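Local coordinates for ABC transporter periplasmic peptide-binding protein (Pseudoalteromonas, PDB 4QFL) that binds dipeptides such as Ala-Phe in the periplasm, probably to deliver them to the membrane components of an ABC importer, at residues V32-A37 against D245-G250; N283-T288 against R508-S513. All coordinates share one frame; numbering follows the deposited sequence.

Contact 1. Residues V32-A37 against D245-G250; sequences VYCAEA and DITPNG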
loop_
_atom_site.group_PDB
_atom_site.type_symbol
_atom_site.label_atom_id
_atom_site.label_comp_id
_atom_site.label_asym_id
_atom_site.label_seq_id
_atom_site.Cartn_x
_atom_site.Cartn_y
_atom_site.Cartn_z
ATOM N N VAL A 32 -13.580 13.876 -12.914
ATOM C CA VAL A 32 -13.869 13.869 -11.483
ATOM C C VAL A 32 -13.823 12.438 -10.923
ATOM O O VAL A 32 -14.574 11.560 -11.341
ATOM C CB VAL A 32 -15.228 14.505 -11.170
ATOM C CG1 VAL A 32 -15.490 14.468 -9.674
ATOM C CG2 VAL A 32 -15.267 15.935 -11.686
ATOM N N TYR A 33 -12.909 12.232 -9.981
ATOM C CA TYR A 33 -12.618 10.938 -9.387
ATOM C C TYR A 33 -13.177 10.934 -7.968
ATOM O O TYR A 33 -12.839 11.798 -7.157
ATOM C CB TYR A 33 -11.097 10.756 -9.367
ATOM C CG TYR A 33 -10.572 9.437 -8.840
ATOM C CD1 TYR A 33 -10.526 9.175 -7.468
ATOM C CD2 TYR A 33 -10.078 8.467 -9.706
ATOM C CE1 TYR A 33 -10.024 7.973 -6.980
ATOM C CE2 TYR A 33 -9.575 7.267 -9.229
ATOM C CZ TYR A 33 -9.546 7.027 -7.868
ATOM O OH TYR A 33 -9.045 5.834 -7.387
ATOM N N CYS A 34 -14.049 9.972 -7.673
ATOM C CA CYS A 34 -14.617 9.818 -6.328
ATOM C C CYS A 34 -13.693 8.988 -5.468
ATOM O O CYS A 34 -13.601 7.773 -5.653
ATOM C CB CYS A 34 -15.980 9.124 -6.366
ATOM S SG CYS A 34 -17.416 10.236 -6.222
ATOM N N ALA A 35 -13.036 9.655 -4.522
ATOM C CA ALA A 35 -12.017 9.048 -3.662
ATOM C C ALA A 35 -12.560 8.638 -2.295
ATOM O O ALA A 35 -13.397 9.326 -1.712
ATOM C CB ALA A 35 -10.865 10.008 -3.492
ATOM N N GLU A 36 -12.066 7.521 -1.776
ATOM C CA GLU A 36 -12.594 6.966 -0.534
ATOM C C GLU A 36 -12.036 7.609 0.750
ATOM O O GLU A 36 -12.526 7.340 1.845
ATOM C CB GLU A 36 -12.414 5.438 -0.508
ATOM C CG GLU A 36 -10.996 4.937 -0.181
ATOM C CD GLU A 36 -10.100 4.821 -1.395
ATOM O OE1 GLU A 36 -10.440 5.367 -2.471
ATOM O OE2 GLU A 36 -9.044 4.165 -1.278
ATOM N N ALA A 37 -11.014 8.455 0.633
ATOM C CA ALA A 37 -10.460 9.088 1.825
ATOM C C ALA A 37 -9.638 10.322 1.512
ATOM O O ALA A 37 -9.188 10.522 0.396
ATOM C CB ALA A 37 -9.631 8.105 2.629
ATOM N N ASP A 245 -13.009 14.027 -5.614
ATOM C CA ASP A 245 -14.111 14.336 -4.723
ATOM C C ASP A 245 -13.997 13.393 -3.540
ATOM O O ASP A 245 -14.245 12.203 -3.669
ATOM C CB ASP A 245 -15.433 14.117 -5.462
ATOM C CG ASP A 245 -16.646 14.402 -4.606
ATOM O OD1 ASP A 245 -16.511 14.421 -3.373
ATOM O OD2 ASP A 245 -17.745 14.596 -5.170
ATOM N N ILE A 246 -13.586 13.918 -2.397
ATOM C CA ILE A 246 -13.390 13.079 -1.221
ATOM C C ILE A 246 -14.718 12.659 -0.609
ATOM O O ILE A 246 -15.411 13.459 0.015
ATOM C CB ILE A 246 -12.565 13.796 -0.173
ATOM C CG1 ILE A 246 -11.267 14.299 -0.798
ATOM C CG2 ILE A 246 -12.284 12.870 0.989
ATOM C CD1 ILE A 246 -10.442 13.224 -1.402
ATOM N N THR A 247 -15.070 11.396 -0.790
ATOM C CA THR A 247 -16.369 10.887 -0.368
ATOM C C THR A 247 -16.184 9.520 0.282
ATOM O O THR A 247 -16.190 8.496 -0.402
ATOM C CB THR A 247 -17.307 10.714 -1.570
ATOM O OG1 THR A 247 -17.303 11.904 -2.363
ATOM C CG2 THR A 247 -18.716 10.430 -1.107
ATOM N N PRO A 248 -16.024 9.497 1.613
ATOM C CA PRO A 248 -15.713 8.252 2.323
ATOM C C PRO A 248 -16.808 7.190 2.248
ATOM O O PRO A 248 -16.515 6.000 2.289
ATOM C CB PRO A 248 -15.528 8.712 3.763
ATOM C CG PRO A 248 -15.179 10.156 3.652
ATOM C CD PRO A 248 -15.970 10.667 2.503
ATOM N N ASN A 249 -18.060 7.604 2.162
ATOM C CA ASN A 249 -19.135 6.631 2.187
ATOM C C ASN A 249 -19.272 5.929 0.849
ATOM O O ASN A 249 -19.512 6.575 -0.172
ATOM C CB ASN A 249 -20.453 7.288 2.584
ATOM C CG ASN A 249 -21.579 6.282 2.728
ATOM O OD1 ASN A 249 -21.578 5.451 3.637
ATOM N ND2 ASN A 249 -22.545 6.352 1.831
ATOM N N GLY A 250 -19.121 4.606 0.865
ATOM C CA GLY A 250 -19.136 3.795 -0.343
ATOM C C GLY A 250 -20.374 3.940 -1.215
ATOM O O GLY A 250 -20.283 4.098 -2.427
#
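I246 and A35 meet in the tightly packed part of this contact, where the CD1 methyl of I246 lies 3.9 Å from CB of A35 and 3.5 Å from the carbonyl O of A37. The isoleucine sets CG1 beside its own backbone N (chi1 -53°) and then bends again at chi2, which brings CD1 back to the other strand, while its CG2 branch meets the carbonyl carbon of A37. Backbone bonds join the parallel strands: D245 N donates to Y33 O at 2.7 Å, A35 N to D245 O, and T247 N to A35 O at 2.8 Å. This ladder joins the N-terminal strand 30-35 to strand 241-246, with strand 264-266 on the other side of 30-35, in a family 5 solute-binding protein where the end of strand 30-35 leads to E36 near the dipeptide. At E36 the CB leaves the backbone away from 245-250, and the side chain comes within about 6 Å of the bound phenylalanine; its OE2 forms a salt bridge with R383 of the ligand pocket and a hydrogen bond with S51. The C34 and D245 face is packed more loosely, with C34 SG 4.4 Å from CB of D245 and the sulfur committed to a disulfide with C262. Here the carboxylate of partly exposed D245 pairs with K256, which also bonds to T247 OG1. Beyond the ladder, exposed P248 touches the 32-37 segment through a CA-H...O contact, its CA 3.3 Å from E36 O.

Contact 2. Residues N283-T288 against R508-S513; sequences NVERET and RFQASS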
loop_
_atom_site.group_PDB
_atom_site.type_symbol
_atom_site.label_atom_id
_atom_site.label_comp_id
_atom_site.label_asym_id
_atom_site.label_seq_id
_atom_site.Cartn_x
_atom_site.Cartn_y
_atom_site.Cartn_z
ATOM N N ASN A 283 -18.744 1.578 -17.131
ATOM C CA ASN A 283 -17.859 0.422 -17.210
ATOM C C ASN A 283 -17.357 0.056 -15.832
ATOM O O ASN A 283 -16.999 0.920 -15.045
ATOM C CB ASN A 283 -16.650 0.718 -18.090
ATOM C CG ASN A 283 -17.023 1.000 -19.524
ATOM O OD1 ASN A 283 -17.911 0.355 -20.095
ATOM N ND2 ASN A 283 -16.346 1.968 -20.118
ATOM N N VAL A 284 -17.317 -1.231 -15.540
ATOM C CA VAL A 284 -16.712 -1.673 -14.298
ATOM C C VAL A 284 -15.609 -2.673 -14.634
ATOM O O VAL A 284 -15.873 -3.752 -15.179
ATOM C CB VAL A 284 -17.754 -2.271 -13.346
ATOM C CG1 VAL A 284 -17.130 -2.538 -11.980
ATOM C CG2 VAL A 284 -18.943 -1.331 -13.229
ATOM N N GLU A 285 -14.368 -2.292 -14.350
ATOM C CA GLU A 285 -13.247 -3.174 -14.624
ATOM C C GLU A 285 -13.061 -4.103 -13.445
ATOM O O GLU A 285 -13.360 -3.744 -12.316
ATOM C CB GLU A 285 -11.972 -2.379 -14.846
ATOM C CG GLU A 285 -11.980 -1.493 -16.061
ATOM C CD GLU A 285 -10.755 -0.593 -16.099
ATOM O OE1 GLU A 285 -9.654 -1.105 -16.413
ATOM O OE2 GLU A 285 -10.886 0.620 -15.792
ATOM N N ARG A 286 -12.545 -5.292 -13.723
ATOM C CA ARG A 286 -12.418 -6.348 -12.740
ATOM C C ARG A 286 -11.114 -7.064 -13.035
ATOM O O ARG A 286 -11.023 -7.798 -14.002
ATOM C CB ARG A 286 -13.604 -7.309 -12.901
ATOM C CG ARG A 286 -13.520 -8.587 -12.103
ATOM C CD ARG A 286 -14.624 -9.564 -12.507
ATOM N NE ARG A 286 -14.543 -10.783 -11.715
ATOM C CZ ARG A 286 -15.434 -11.150 -10.801
ATOM N NH1 ARG A 286 -16.515 -10.409 -10.575
ATOM N NH2 ARG A 286 -15.251 -12.268 -10.120
ATOM N N GLU A 287 -10.087 -6.834 -12.227
ATOM C CA GLU A 287 -8.783 -7.400 -12.543
ATOM C C GLU A 287 -8.201 -8.207 -11.392
ATOM O O GLU A 287 -8.481 -7.929 -10.221
ATOM C CB GLU A 287 -7.810 -6.292 -12.916
ATOM C CG GLU A 287 -8.377 -5.282 -13.879
ATOM C CD GLU A 287 -7.368 -4.197 -14.258
ATOM O OE1 GLU A 287 -7.717 -3.348 -15.111
ATOM O OE2 GLU A 287 -6.231 -4.190 -13.714
ATOM N N THR A 288 -7.388 -9.208 -11.732
ATOM C CA THR A 288 -6.661 -9.955 -10.723
ATOM C C THR A 288 -5.588 -9.058 -10.112
ATOM O O THR A 288 -5.075 -8.148 -10.775
ATOM C CB THR A 288 -5.998 -11.207 -11.308
ATOM O OG1 THR A 288 -5.312 -11.893 -10.260
ATOM C CG2 THR A 288 -4.993 -10.832 -12.371
ATOM N N ARG A 508 -9.681 -6.612 -8.009
ATOM C CA ARG A 508 -9.578 -5.163 -8.068
ATOM C C ARG A 508 -10.661 -4.584 -8.988
ATOM O O ARG A 508 -10.634 -4.813 -10.189
ATOM C CB ARG A 508 -8.186 -4.770 -8.554
ATOM C CG ARG A 508 -7.877 -3.304 -8.411
ATOM C CD ARG A 508 -6.443 -2.990 -8.788
ATOM N NE ARG A 508 -6.070 -1.671 -8.296
ATOM C CZ ARG A 508 -4.821 -1.238 -8.213
ATOM N NH1 ARG A 508 -3.829 -2.017 -8.615
ATOM N NH2 ARG A 508 -4.567 -0.032 -7.732
ATOM N N PHE A 509 -11.615 -3.849 -8.421
ATOM C CA PHE A 509 -12.700 -3.250 -9.206
ATOM C C PHE A 509 -12.575 -1.727 -9.319
ATOM O O PHE A 509 -12.100 -1.065 -8.408
ATOM C CB PHE A 509 -14.066 -3.521 -8.569
ATOM C CG PHE A 509 -14.512 -4.952 -8.619
ATOM C CD1 PHE A 509 -15.152 -5.453 -9.743
ATOM C CD2 PHE A 509 -14.341 -5.780 -7.515
ATOM C CE1 PHE A 509 -15.583 -6.762 -9.780
ATOM C CE2 PHE A 509 -14.766 -7.095 -7.543
ATOM C CZ PHE A 509 -15.389 -7.589 -8.680
ATOM N N GLN A 510 -13.039 -1.178 -10.435
ATOM C CA GLN A 510 -13.238 0.258 -10.550
ATOM C C GLN A 510 -14.378 0.594 -11.500
ATOM O O GLN A 510 -14.474 0.029 -12.589
ATOM C CB GLN A 510 -11.979 0.962 -11.025
ATOM C CG GLN A 510 -12.162 2.461 -11.172
ATOM C CD GLN A 510 -10.868 3.139 -11.513
ATOM O OE1 GLN A 510 -10.485 3.210 -12.677
ATOM N NE2 GLN A 510 -10.165 3.619 -10.493
ATOM N N ALA A 511 -15.238 1.517 -11.086
ATOM C CA ALA A 511 -16.332 1.941 -11.942
ATOM C C ALA A 511 -16.021 3.281 -12.580
ATOM O O ALA A 511 -15.398 4.139 -11.972
ATOM C CB ALA A 511 -17.632 2.015 -11.164
ATOM N N SER A 512 -16.460 3.460 -13.818
ATOM C CA SER A 512 -16.288 4.741 -14.471
ATOM C C SER A 512 -17.326 4.975 -15.562
ATOM O O SER A 512 -17.914 4.035 -16.097
ATOM C CB SER A 512 -14.859 4.874 -15.025
ATOM O OG SER A 512 -14.560 3.877 -15.989
ATOM N N SER A 513 -17.554 6.245 -15.872
ATOM C CA SER A 513 -18.330 6.602 -17.045
ATOM C C SER A 513 -17.730 5.993 -18.314
ATOM O O SER A 513 -16.508 5.930 -18.493
ATOM C CB SER A 513 -18.409 8.110 -17.195
ATOM O OG SER A 513 -18.573 8.416 -18.566
HETATM O O HOH W 1 -14.371 3.486 -18.844
HETATM O O HOH W 2 -13.749 1.399 -14.721
#
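R508 opens the pairing with E287 through two backbone bonds, its N donating to E287 O at 2.8 Å and its O accepting from E287 N. Its extended side chain leads away from 283-288, to the carbonyls of G522 and G525; the E287 carboxylate also turns to this loop, accepting from G522 N. F509 carries the other face. Its CG stands beside the backbone N (chi1 -69°), bringing the ring alongside R286, and R286 CG is 3.6 Å from F509 CE1. The guanidinium stands nearly perpendicular to the ring, planes 88° apart; R286 NH1 lies at the ring edge, 3.6 Å from F509 CZ, while NH2 bonds to N330. CG1 of V284 meets CD1 of the same ring at 4.2 Å. The side chains of Q510 and E285 run side by side, pointing the same way, with amide and carboxylate planes 69° apart, and Q510 O takes the E285 N-H at 2.9 Å. A511 then offers CB to CG2 of V284, on the face covered by helix 273-278. At S512 the backbone pairs twice with N283, and OG donates to a water that also accepts from N283 ND2 and donates a longer 3.3 Å bond to S513 O. A second water lies among S512 OG, E285 OE2 and Q510 O. Five successive bridges, hydrogen-bonded and non-hydrogen-bonded pairs in turn, make this a regular antiparallel ladder between strands 282-287 and 500-513.

Contact 1 is the more buried, though both centres lie at similar distances from the chain centre. Strand 264-266 relates them: it pairs in parallel with strand 30-35 of contact 1 and antiparallel with strand 500-513 of contact 2, and Y33 CE2 approaches Q510 NE2 to 3.9 Å. Contact 1 is a short parallel pairing; E36 beyond its strand end pairs with R383 by the ligand pocket, D245 pairs with K256, and C34 is held in a disulfide. The 283-288 and 508-513 pairing is longer and antiparallel; its 282-287 strand is more open to solvent, with waters bridging one face and an arginine alongside an aromatic ring on the other.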